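Local coordinates for DBF2 kinase activator protein MOB1 (PDB 2HJN) that activates the protein kinase DBF2 by binding it, allowing its phosphorylation by CDC15 in the mitotic exit network of budding yeast, at residues Glu75-Leu79 with Phe211-Leu217; Ser96-Cys101 with His188-Glu194; Cys106-Thr112 with Ala182-His188. One frame throughout, in Å; residues are numbered along the deposited sequence.

Contact 1: residues Glu75-Leu79 with Phe211-Leu217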
loop_
_atom_site.group_PDB
_atom_site.type_symbol
_atom_site.label_atom_id
_atom_site.label_comp_id
_atom_site.label_asym_id
_atom_site.label_seq_id
_atom_site.Cartn_x
_atom_site.Cartn_y
_atom_site.Cartn_z
ATOM N N GLU A 75 -9.825 18.282 -22.480
ATOM C CA GLU A 75 -10.685 17.697 -21.450
ATOM C C GLU A 75 -10.645 16.158 -21.387
ATOM O O GLU A 75 -10.519 15.582 -20.292
ATOM C CB GLU A 75 -12.139 18.193 -21.604
ATOM C CG GLU A 75 -13.123 17.552 -20.633
ATOM C CD GLU A 75 -14.482 18.251 -20.559
ATOM O OE1 GLU A 75 -14.832 18.800 -19.495
ATOM O OE2 GLU A 75 -15.236 18.217 -21.542
ATOM N N ASN A 76 -10.792 15.512 -22.553
ATOM C CA ASN A 76 -10.583 14.047 -22.715
ATOM C C ASN A 76 -9.241 13.557 -22.193
ATOM O O ASN A 76 -9.181 12.504 -21.531
ATOM C CB ASN A 76 -10.699 13.639 -24.185
ATOM C CG ASN A 76 -12.122 13.680 -24.691
ATOM O OD1 ASN A 76 -13.078 13.818 -23.914
ATOM N ND2 ASN A 76 -12.278 13.567 -26.016
ATOM N N GLU A 77 -8.158 14.289 -22.511
ATOM C CA GLU A 77 -6.848 13.904 -22.022
ATOM C C GLU A 77 -6.728 13.994 -20.502
ATOM O O GLU A 77 -6.216 13.070 -19.856
ATOM C CB GLU A 77 -5.729 14.693 -22.682
ATOM C CG GLU A 77 -4.856 13.819 -23.514
ATOM C CD GLU A 77 -3.798 14.591 -24.254
ATOM O OE1 GLU A 77 -2.773 14.981 -23.622
ATOM O OE2 GLU A 77 -4.008 14.795 -25.480
ATOM N N TRP A 78 -7.181 15.129 -19.972
ATOM C CA TRP A 78 -7.239 15.405 -18.548
ATOM C C TRP A 78 -8.053 14.307 -17.826
ATOM O O TRP A 78 -7.591 13.723 -16.835
ATOM C CB TRP A 78 -7.860 16.800 -18.356
ATOM C CG TRP A 78 -7.903 17.319 -16.945
ATOM C CD1 TRP A 78 -9.010 17.496 -16.179
ATOM C CD2 TRP A 78 -6.785 17.724 -16.147
ATOM N NE1 TRP A 78 -8.656 18.007 -14.954
ATOM C CE2 TRP A 78 -7.299 18.158 -14.905
ATOM C CE3 TRP A 78 -5.405 17.773 -16.368
ATOM C CZ2 TRP A 78 -6.482 18.623 -13.876
ATOM C CZ3 TRP A 78 -4.582 18.248 -15.348
ATOM C CH2 TRP A 78 -5.123 18.653 -14.118
ATOM N N LEU A 79 -9.236 13.991 -18.338
ATOM C CA LEU A 79 -10.047 12.919 -17.739
ATOM C C LEU A 79 -9.423 11.498 -17.883
ATOM O O LEU A 79 -9.435 10.725 -16.913
ATOM C CB LEU A 79 -11.485 12.973 -18.228
ATOM C CG LEU A 79 -12.290 14.286 -18.086
ATOM C CD1 LEU A 79 -13.794 14.030 -18.050
ATOM C CD2 LEU A 79 -11.863 15.195 -16.967
ATOM N N PHE A 211 -13.233 15.475 -8.180
ATOM C CA PHE A 211 -12.980 15.372 -9.621
ATOM C C PHE A 211 -14.278 15.037 -10.374
ATOM O O PHE A 211 -14.638 15.716 -11.346
ATOM C CB PHE A 211 -11.863 14.363 -9.898
ATOM C CG PHE A 211 -11.290 14.464 -11.273
ATOM C CD1 PHE A 211 -10.162 15.240 -11.510
ATOM C CD2 PHE A 211 -11.864 13.775 -12.325
ATOM C CE1 PHE A 211 -9.644 15.366 -12.764
ATOM C CE2 PHE A 211 -11.341 13.900 -13.605
ATOM C CZ PHE A 211 -10.230 14.695 -13.812
ATOM N N ALA A 212 -15.018 14.040 -9.886
ATOM C CA ALA A 212 -16.329 13.719 -10.408
ATOM C C ALA A 212 -17.341 14.876 -10.343
ATOM O O ALA A 212 -18.160 15.027 -11.256
ATOM C CB ALA A 212 -16.885 12.500 -9.706
ATOM N N GLN A 213 -17.321 15.661 -9.268
ATOM C CA GLN A 213 -18.218 16.828 -9.127
ATOM C C GLN A 213 -17.894 17.930 -10.197
ATOM O O GLN A 213 -18.786 18.391 -10.904
ATOM C CB GLN A 213 -18.141 17.360 -7.684
ATOM C CG GLN A 213 -18.982 18.616 -7.364
ATOM C CD GLN A 213 -18.565 19.288 -6.052
ATOM O OE1 GLN A 213 -19.380 19.422 -5.142
ATOM N NE2 GLN A 213 -17.296 19.712 -5.951
ATOM N N GLU A 214 -16.623 18.309 -10.315
ATOM C CA GLU A 214 -16.149 19.324 -11.266
ATOM C C GLU A 214 -16.628 19.097 -12.708
ATOM O O GLU A 214 -16.838 20.067 -13.458
ATOM C CB GLU A 214 -14.623 19.386 -11.255
ATOM C CG GLU A 214 -14.003 20.372 -12.274
ATOM C CD GLU A 214 -14.396 21.845 -12.028
ATOM O OE1 GLU A 214 -14.532 22.233 -10.858
ATOM O OE2 GLU A 214 -14.539 22.608 -13.009
ATOM N N PHE A 215 -16.775 17.826 -13.086
ATOM C CA PHE A 215 -17.151 17.465 -14.453
ATOM C C PHE A 215 -18.505 16.794 -14.577
ATOM O O PHE A 215 -18.852 16.296 -15.650
ATOM C CB PHE A 215 -16.044 16.602 -15.077
ATOM C CG PHE A 215 -14.741 17.305 -15.157
ATOM C CD1 PHE A 215 -14.493 18.225 -16.180
ATOM C CD2 PHE A 215 -13.766 17.102 -14.176
ATOM C CE1 PHE A 215 -13.289 18.870 -16.248
ATOM C CE2 PHE A 215 -12.564 17.770 -14.237
ATOM C CZ PHE A 215 -12.319 18.664 -15.281
ATOM N N GLU A 216 -19.260 16.784 -13.479
ATOM C CA GLU A 216 -20.548 16.081 -13.349
ATOM C C GLU A 216 -20.584 14.605 -13.780
ATOM O O GLU A 216 -21.575 14.131 -14.319
ATOM C CB GLU A 216 -21.797 16.872 -13.861
ATOM C CG GLU A 216 -21.646 18.247 -14.455
ATOM C CD GLU A 216 -22.967 18.733 -15.139
ATOM O OE1 GLU A 216 -23.929 19.115 -14.421
ATOM O OE2 GLU A 216 -23.041 18.703 -16.397
ATOM N N LEU A 217 -19.509 13.875 -13.493
ATOM C CA LEU A 217 -19.386 12.474 -13.859
ATOM C C LEU A 217 -20.228 11.570 -12.933
ATOM O O LEU A 217 -20.787 10.552 -13.362
ATOM C CB LEU A 217 -17.891 12.067 -13.850
ATOM C CG LEU A 217 -16.957 12.991 -14.669
ATOM C CD1 LEU A 217 -15.466 12.768 -14.409
ATOM C CD2 LEU A 217 -17.250 12.926 -16.129
#
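Leu79 sets its methyl CD2 squarely over the middle of the Phe215 ring, 3.7 Å from CD2 to the ring centroid, a CH-pi contact of nearly ideal aim. The same methyl also reaches Phe211, with 3.6 Å between Leu79 CD2 and Phe211 CZ, so that one methyl serves both phenylalanines. The other branch of the leucine, CD1, meets Leu217 CD2 tip to tip at 4.1 Å.

Trp78 completes an aromatic cluster with Phe211 and Phe215. Its CD1 lies 3.6 Å from Phe215 CZ; here the rings meet rim to rim, their planes 58° apart, and neither covers the other. Against Phe211 the five-membered ring is inclined by 32°, in an oblique pairing in which Trp78 NE1 comes within 3.6 Å of Phe211 CE1. With CG turned anti to the backbone N (chi1 -175°), the indole is carried out toward helix 198-214, and its NE1 is hydrogen-bonded to Val67 O, which helps fix the ring's rotation. At the margin, the extended Glu75 brings OE1 to the rim of Phe215, 3.4 Å from CD1 and near the ring plane.

Phe215 is presented where helix 198-214 ends in a Schellman motif: Glu216, with positive phi, is the C-prime residue, and Leu217 N bonds back to Ala212 O at 2.9 Å. This turn also directs Leu217 inward, where it touches Ile166 and Leu174 of helix 165-187. Further out, His82 stacks on Phe211 and Phe86 meets that ring edge-to-face.

No hydrogen bond links the two segments. Their union rests on apolar and aromatic packing, with the Glu75 carboxylate oxygen probably drawn to the weakly positive rim hydrogens of Phe215.

Contact 2: residues Ser96-Cys101 with His188-Glu194. With ZN (zinc ion), chain B.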
loop_
_atom_site.group_PDB
_atom_site.type_symbol
_atom_site.label_atom_id
_atom_site.label_comp_id
_atom_site.label_asym_id
_atom_site.label_seq_id
_atom_site.Cartn_x
_atom_site.Cartn_y
_atom_site.Cartn_z
ATOM N N SER A 96 -3.135 -3.323 -0.278
ATOM C CA SER A 96 -2.659 -3.276 1.105
ATOM C C SER A 96 -3.439 -4.210 2.055
ATOM O O SER A 96 -2.897 -4.732 3.052
ATOM C CB SER A 96 -2.662 -1.824 1.637
ATOM O OG SER A 96 -3.967 -1.409 2.004
ATOM N N ILE A 97 -4.707 -4.444 1.734
ATOM C CA ILE A 97 -5.561 -5.246 2.618
ATOM C C ILE A 97 -6.042 -6.570 2.001
ATOM O O ILE A 97 -6.900 -7.254 2.584
ATOM C CB ILE A 97 -6.737 -4.413 3.219
ATOM C CG1 ILE A 97 -7.518 -3.643 2.133
ATOM C CG2 ILE A 97 -6.188 -3.440 4.227
ATOM C CD1 ILE A 97 -8.636 -4.410 1.481
ATOM N N THR A 98 -5.487 -6.913 0.836
ATOM C CA THR A 98 -6.043 -8.014 0.025
ATOM C C THR A 98 -6.125 -9.386 0.744
ATOM O O THR A 98 -7.058 -10.215 0.474
ATOM C CB THR A 98 -5.251 -8.191 -1.298
ATOM O OG1 THR A 98 -5.912 -9.173 -2.087
ATOM C CG2 THR A 98 -3.788 -8.687 -1.039
ATOM N N GLU A 99 -5.173 -9.635 1.638
ATOM C CA GLU A 99 -5.194 -10.895 2.400
ATOM C C GLU A 99 -6.343 -10.980 3.400
ATOM O O GLU A 99 -6.596 -12.052 3.916
ATOM C CB GLU A 99 -3.862 -11.179 3.124
ATOM C CG GLU A 99 -2.668 -11.473 2.235
ATOM C CD GLU A 99 -1.391 -11.767 3.069
ATOM O OE1 GLU A 99 -1.349 -12.767 3.799
ATOM O OE2 GLU A 99 -0.453 -10.976 3.021
ATOM N N PHE A 100 -7.020 -9.864 3.689
ATOM C CA PHE A 100 -8.179 -9.821 4.623
ATOM C C PHE A 100 -9.544 -9.915 3.918
ATOM O O PHE A 100 -10.583 -9.933 4.564
ATOM C CB PHE A 100 -8.133 -8.529 5.445
ATOM C CG PHE A 100 -6.795 -8.292 6.136
ATOM C CD1 PHE A 100 -5.980 -7.225 5.762
ATOM C CD2 PHE A 100 -6.336 -9.169 7.105
ATOM C CE1 PHE A 100 -4.739 -7.011 6.370
ATOM C CE2 PHE A 100 -5.089 -8.965 7.725
ATOM C CZ PHE A 100 -4.292 -7.876 7.354
ATOM N N CYS A 101 -9.523 -9.982 2.589
ATOM C CA CYS A 101 -10.748 -10.100 1.773
ATOM C C CYS A 101 -10.673 -11.362 0.898
ATOM O O CYS A 101 -10.051 -11.390 -0.160
ATOM C CB CYS A 101 -10.959 -8.837 0.949
ATOM S SG CYS A 101 -12.466 -8.805 -0.014
ATOM N N HIS A 188 -13.571 -3.140 5.372
ATOM C CA HIS A 188 -12.136 -3.293 5.714
ATOM C C HIS A 188 -11.466 -2.104 6.394
ATOM O O HIS A 188 -10.241 -2.046 6.450
ATOM C CB HIS A 188 -11.345 -3.746 4.465
ATOM C CG HIS A 188 -11.833 -5.060 3.922
ATOM N ND1 HIS A 188 -11.615 -6.254 4.574
ATOM C CD2 HIS A 188 -12.660 -5.342 2.887
ATOM C CE1 HIS A 188 -12.214 -7.231 3.916
ATOM N NE2 HIS A 188 -12.850 -6.709 2.879
ATOM N N PHE A 189 -12.241 -1.149 6.891
ATOM C CA PHE A 189 -11.589 0.078 7.426
ATOM C C PHE A 189 -10.675 -0.195 8.609
ATOM O O PHE A 189 -9.674 0.510 8.745
ATOM C CB PHE A 189 -12.584 1.181 7.759
ATOM C CG PHE A 189 -11.961 2.570 8.001
ATOM C CD1 PHE A 189 -11.697 3.448 6.926
ATOM C CD2 PHE A 189 -11.713 3.046 9.303
ATOM C CE1 PHE A 189 -11.126 4.728 7.150
ATOM C CE2 PHE A 189 -11.133 4.313 9.504
ATOM C CZ PHE A 189 -10.852 5.152 8.443
ATOM N N ASN A 190 -11.038 -1.141 9.475
ATOM C CA ASN A 190 -10.172 -1.509 10.633
ATOM C C ASN A 190 -8.745 -1.902 10.252
ATOM O O ASN A 190 -7.804 -1.679 11.007
ATOM C CB ASN A 190 -10.765 -2.607 11.561
ATOM C CG ASN A 190 -11.486 -3.767 10.815
ATOM O OD1 ASN A 190 -12.250 -4.510 11.455
ATOM N ND2 ASN A 190 -11.255 -3.934 9.490
ATOM N N GLU A 191 -8.611 -2.470 9.064
ATOM C CA GLU A 191 -7.321 -3.016 8.601
ATOM C C GLU A 191 -6.512 -1.883 7.995
ATOM O O GLU A 191 -5.321 -1.824 8.144
ATOM C CB GLU A 191 -7.572 -4.165 7.623
ATOM C CG GLU A 191 -8.041 -5.489 8.325
ATOM C CD GLU A 191 -9.309 -6.094 7.719
ATOM O OE1 GLU A 191 -9.838 -5.559 6.735
ATOM O OE2 GLU A 191 -9.797 -7.124 8.227
ATOM N N ILE A 192 -7.199 -0.962 7.350
ATOM C CA ILE A 192 -6.605 0.224 6.776
ATOM C C ILE A 192 -5.972 1.045 7.941
ATOM O O ILE A 192 -4.829 1.512 7.868
ATOM C CB ILE A 192 -7.698 1.017 5.963
ATOM C CG1 ILE A 192 -7.996 0.359 4.571
ATOM C CG2 ILE A 192 -7.385 2.580 5.867
ATOM C CD1 ILE A 192 -6.710 0.268 3.694
ATOM N N LEU A 193 -6.742 1.177 9.012
ATOM C CA LEU A 193 -6.322 1.831 10.268
ATOM C C LEU A 193 -5.113 1.166 10.939
ATOM O O LEU A 193 -4.156 1.849 11.346
ATOM C CB LEU A 193 -7.545 1.828 11.238
ATOM C CG LEU A 193 -7.722 2.869 12.342
ATOM C CD1 LEU A 193 -7.626 4.253 11.789
ATOM C CD2 LEU A 193 -9.085 2.675 13.039
ATOM N N GLU A 194 -5.158 -0.154 11.101
ATOM C CA GLU A 194 -3.967 -0.954 11.542
ATOM C C GLU A 194 -2.643 -0.597 10.795
ATOM O O GLU A 194 -1.550 -0.610 11.393
ATOM C CB GLU A 194 -4.284 -2.440 11.354
ATOM C CG GLU A 194 -3.278 -3.453 11.899
ATOM C CD GLU A 194 -3.268 -4.825 11.127
ATOM O OE1 GLU A 194 -2.130 -5.352 10.979
ATOM O OE2 GLU A 194 -4.364 -5.374 10.684
HETATM ZN ZN ZN B . -13.957 -7.894 1.597
HETATM O O HOH W 1 -12.004 -9.306 6.722
#
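Phe100 and Glu191 both carry CG anti to the carbonyl carbon (chi1 -52° and -75°), and Glu191 then bends at its second torsion, which lays its chain over one face of the phenyl ring. Glu191 CG stands 3.9 Å from the Phe100 ring centroid, displaced toward the rim, in a CH-pi contact. Beyond it the carboxylate lies almost parallel to the ring, the planes 9° apart, and the two side chains run past each other in opposite directions.

The bend also turns Glu191 OE1 toward His188. His188 ND1 donates to the syn lone pair of Glu191 OE1 at 2.9 Å, with the acceptor in the imidazole plane. This bond fixes the rotation of the histidine and leaves NE2 for the metal: His188 NE2 binds zinc at 2.1 Å, while Cys101 SG binds it at 2.4 Å from the other segment. The carboxylate probably strengthens the imidazole as a ligand. At the edge of the same ring, Phe100 O approaches His188 CE1 to 3.2 Å, and a water donates to that carbonyl and, weakly, to Glu191 OE2.

Behind the metal ligands the packing is apolar. Ile97 spreads its two branches, CG2 resting 3.7 Å from Glu191 CB and CD1 lying against His188. Ile192 CD1 meets Ile97 CG2 at 3.8 Å and also touches Ser96, whose hydroxyl is bonded to Leu93 O. His30 of the second subunit meets Phe100 edge-to-face and bonds to Glu194 OE1, so this surface takes part in the homodimer.

Cys106 and His183 complete the Cys2His2 zinc site of this MOB1/phocein protein, in which a second-shell carboxylate orients a histidine ligand and the metal ties the region after helix 75-97 to the start of helix 189-194.

Contact 3: residues Cys106-Thr112 with Ala182-His188. With ZN (zinc ion), chain B.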
loop_
_atom_site.group_PDB
_atom_site.type_symbol
_atom_site.label_atom_id
_atom_site.label_comp_id
_atom_site.label_asym_id
_atom_site.label_seq_id
_atom_site.Cartn_x
_atom_site.Cartn_y
_atom_site.Cartn_z
ATOM N N CYS A 106 -15.854 -12.513 2.782
ATOM C CA CYS A 106 -16.799 -11.674 2.039
ATOM C C CYS A 106 -17.417 -12.458 0.864
ATOM O O CYS A 106 -16.992 -12.287 -0.306
ATOM C CB CYS A 106 -16.124 -10.336 1.559
ATOM S SG CYS A 106 -15.201 -9.431 2.841
ATOM N N PRO A 107 -18.467 -13.293 1.164
ATOM C CA PRO A 107 -19.127 -14.100 0.146
ATOM C C PRO A 107 -19.967 -13.352 -0.913
ATOM O O PRO A 107 -20.357 -13.974 -1.890
ATOM C CB PRO A 107 -20.009 -15.086 0.957
ATOM C CG PRO A 107 -20.139 -14.523 2.299
ATOM C CD PRO A 107 -19.035 -13.504 2.525
ATOM N N ARG A 108 -20.251 -12.064 -0.694
ATOM C CA ARG A 108 -20.977 -11.241 -1.624
ATOM C C ARG A 108 -20.264 -9.878 -1.692
ATOM O O ARG A 108 -19.666 -9.410 -0.707
ATOM C CB ARG A 108 -22.423 -11.009 -1.168
ATOM C CG ARG A 108 -23.350 -12.233 -1.203
ATOM C CD ARG A 108 -24.762 -11.808 -0.662
ATOM N NE ARG A 108 -24.681 -11.175 0.668
ATOM C CZ ARG A 108 -25.535 -10.260 1.153
ATOM N NH1 ARG A 108 -26.563 -9.828 0.414
ATOM N NH2 ARG A 108 -25.349 -9.764 2.387
HETATM N N MSE A 109 -20.386 -9.218 -2.826
HETATM C CA MSE A 109 -19.797 -7.866 -2.955
HETATM C C MSE A 109 -20.800 -6.882 -2.351
HETATM O O MSE A 109 -21.738 -6.458 -3.025
HETATM C CB MSE A 109 -19.450 -7.559 -4.424
HETATM C CG MSE A 109 -18.902 -6.167 -4.677
HETATM SE SE MSE A 109 -17.149 -5.871 -3.805
HETATM C CE MSE A 109 -16.891 -4.237 -4.817
ATOM N N ILE A 110 -20.608 -6.520 -1.081
ATOM C CA ILE A 110 -21.554 -5.655 -0.386
ATOM C C ILE A 110 -20.920 -4.373 0.171
ATOM O O ILE A 110 -19.699 -4.268 0.256
ATOM C CB ILE A 110 -22.341 -6.423 0.701
ATOM C CG1 ILE A 110 -21.382 -6.925 1.808
ATOM C CG2 ILE A 110 -23.063 -7.624 0.021
ATOM C CD1 ILE A 110 -22.012 -7.609 2.959
ATOM N N ALA A 111 -21.770 -3.404 0.539
ATOM C CA ALA A 111 -21.323 -2.155 1.137
ATOM C C ALA A 111 -22.402 -1.905 2.130
ATOM O O ALA A 111 -23.381 -1.235 1.798
ATOM C CB ALA A 111 -21.304 -1.041 0.071
ATOM N N THR A 112 -22.216 -2.469 3.325
ATOM C CA THR A 112 -23.277 -2.829 4.276
ATOM C C THR A 112 -24.332 -3.770 3.711
ATOM O O THR A 112 -24.374 -4.005 2.506
ATOM C CB THR A 112 -24.029 -1.616 4.851
ATOM O OG1 THR A 112 -24.905 -1.105 3.858
ATOM C CG2 THR A 112 -23.035 -0.493 5.335
ATOM N N ALA A 182 -16.454 1.736 -1.799
ATOM C CA ALA A 182 -17.569 1.434 -0.874
ATOM C C ALA A 182 -17.304 0.150 -0.071
ATOM O O ALA A 182 -17.565 0.087 1.153
ATOM C CB ALA A 182 -18.936 1.366 -1.612
ATOM N N HIS A 183 -16.817 -0.893 -0.744
ATOM C CA HIS A 183 -16.503 -2.151 -0.024
ATOM C C HIS A 183 -15.384 -1.955 1.034
ATOM O O HIS A 183 -15.444 -2.530 2.139
ATOM C CB HIS A 183 -16.140 -3.288 -1.006
ATOM C CG HIS A 183 -15.951 -4.606 -0.322
ATOM N ND1 HIS A 183 -16.981 -5.269 0.315
ATOM C CD2 HIS A 183 -14.820 -5.299 -0.040
ATOM C CE1 HIS A 183 -16.498 -6.337 0.926
ATOM N NE2 HIS A 183 -15.187 -6.376 0.728
ATOM N N ILE A 184 -14.340 -1.197 0.672
ATOM C CA ILE A 184 -13.202 -0.956 1.577
ATOM C C ILE A 184 -13.656 -0.282 2.863
ATOM O O ILE A 184 -13.332 -0.732 3.954
ATOM C CB ILE A 184 -12.010 -0.100 0.908
ATOM C CG1 ILE A 184 -11.275 -0.880 -0.177
ATOM C CG2 ILE A 184 -10.881 0.241 1.921
ATOM C CD1 ILE A 184 -10.471 0.014 -1.116
ATOM N N TYR A 185 -14.411 0.817 2.723
ATOM C CA TYR A 185 -14.846 1.626 3.878
ATOM C C TYR A 185 -15.794 0.854 4.775
ATOM O O TYR A 185 -15.704 0.928 6.007
ATOM C CB TYR A 185 -15.587 2.881 3.355
ATOM C CG TYR A 185 -14.713 4.086 3.188
ATOM C CD1 TYR A 185 -14.407 4.574 1.911
ATOM C CD2 TYR A 185 -14.143 4.725 4.309
ATOM C CE1 TYR A 185 -13.576 5.687 1.749
ATOM C CE2 TYR A 185 -13.304 5.827 4.157
ATOM C CZ TYR A 185 -13.021 6.307 2.870
ATOM O OH TYR A 185 -12.213 7.432 2.689
ATOM N N CYS A 186 -16.759 0.145 4.169
ATOM C CA CYS A 186 -17.799 -0.576 4.933
ATOM C C CYS A 186 -17.349 -1.948 5.496
ATOM O O CYS A 186 -17.909 -2.430 6.500
ATOM C CB CYS A 186 -19.087 -0.737 4.126
ATOM S SG CYS A 186 -19.831 0.832 3.627
ATOM N N HIS A 187 -16.346 -2.564 4.894
ATOM C CA HIS A 187 -15.916 -3.877 5.368
ATOM C C HIS A 187 -14.451 -4.084 5.748
ATOM O O HIS A 187 -14.121 -5.084 6.416
ATOM C CB HIS A 187 -16.493 -4.956 4.425
ATOM C CG HIS A 187 -17.996 -4.883 4.355
ATOM N ND1 HIS A 187 -18.796 -5.348 5.368
ATOM C CD2 HIS A 187 -18.829 -4.261 3.481
ATOM C CE1 HIS A 187 -20.062 -5.105 5.080
ATOM N NE2 HIS A 187 -20.104 -4.418 3.953
ATOM N N HIS A 188 -13.571 -3.140 5.372
ATOM C CA HIS A 188 -12.136 -3.293 5.714
ATOM C C HIS A 188 -11.466 -2.104 6.394
ATOM O O HIS A 188 -10.241 -2.046 6.450
ATOM C CB HIS A 188 -11.345 -3.746 4.465
ATOM C CG HIS A 188 -11.833 -5.060 3.922
ATOM N ND1 HIS A 188 -11.615 -6.254 4.574
ATOM C CD2 HIS A 188 -12.660 -5.342 2.887
ATOM C CE1 HIS A 188 -12.214 -7.231 3.916
ATOM N NE2 HIS A 188 -12.850 -6.709 2.879
HETATM ZN ZN ZN B . -13.957 -7.894 1.597
#
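His183 lies edge-on between a carbonyl and the metal, bonded at both ring nitrogens. Its ND1 donates to Ile110 O at 2.9 Å, almost straight at 174° and in both the ring and carbonyl planes, while NE2 binds zinc at 2.1 Å. Cys106 SG also sits at this ring's edge and binds the ion at 2.3 Å. The selenium of Met109, a selenomethionine, approaches the imidazole obliquely, 3.9 Å from His183 CG. In the zinc site, completed by His188 and by Cys101, helix 165-187 thus supplies His183 and the irregular loop before strand 115-117 supplies Cys106.

One residue short of His188, the His187 ring leans against the same loop. Its CG is anti to the carbonyl carbon (chi1 -58°), which swings NE2 toward Thr112 N; that amide donates at 2.9 Å, tilted 24° from the ring plane. The Ile110 and His187 side chains cross at about a right angle, with Ile110 CG1 3.5 Å from His187 NE2. With an alanine in place of His187, the Thr112 amide would probably lose this acceptor and the Ile110 side chain its support. Alongside, Ala111 CB meets the buried Ala182 CB at 3.8 Å, and Thr112 CG2 packs on Cys186 SG.

In the fold
Contacts 2 and 3 are neighbours, their centres about 11 Å apart; they share His188 and the zinc ion, and draw on the consecutive helices 165-187 and 189-194. Contact 1 lies on the opposite side of the chain's centre, with its centre about 29 Å from that of contact 2 and about 27 Å from that of contact 3. Helix 75-97 spans the distance, starting in contact 1 and running into contact 2. Along the chain the three are nested: contact 3 falls within the loop closed by contact 2, which in turn falls within that closed by contact 1. Parts of the chain distant in sequence are thus joined round a metal on one side of this helical fold and through an aromatic cluster on the other.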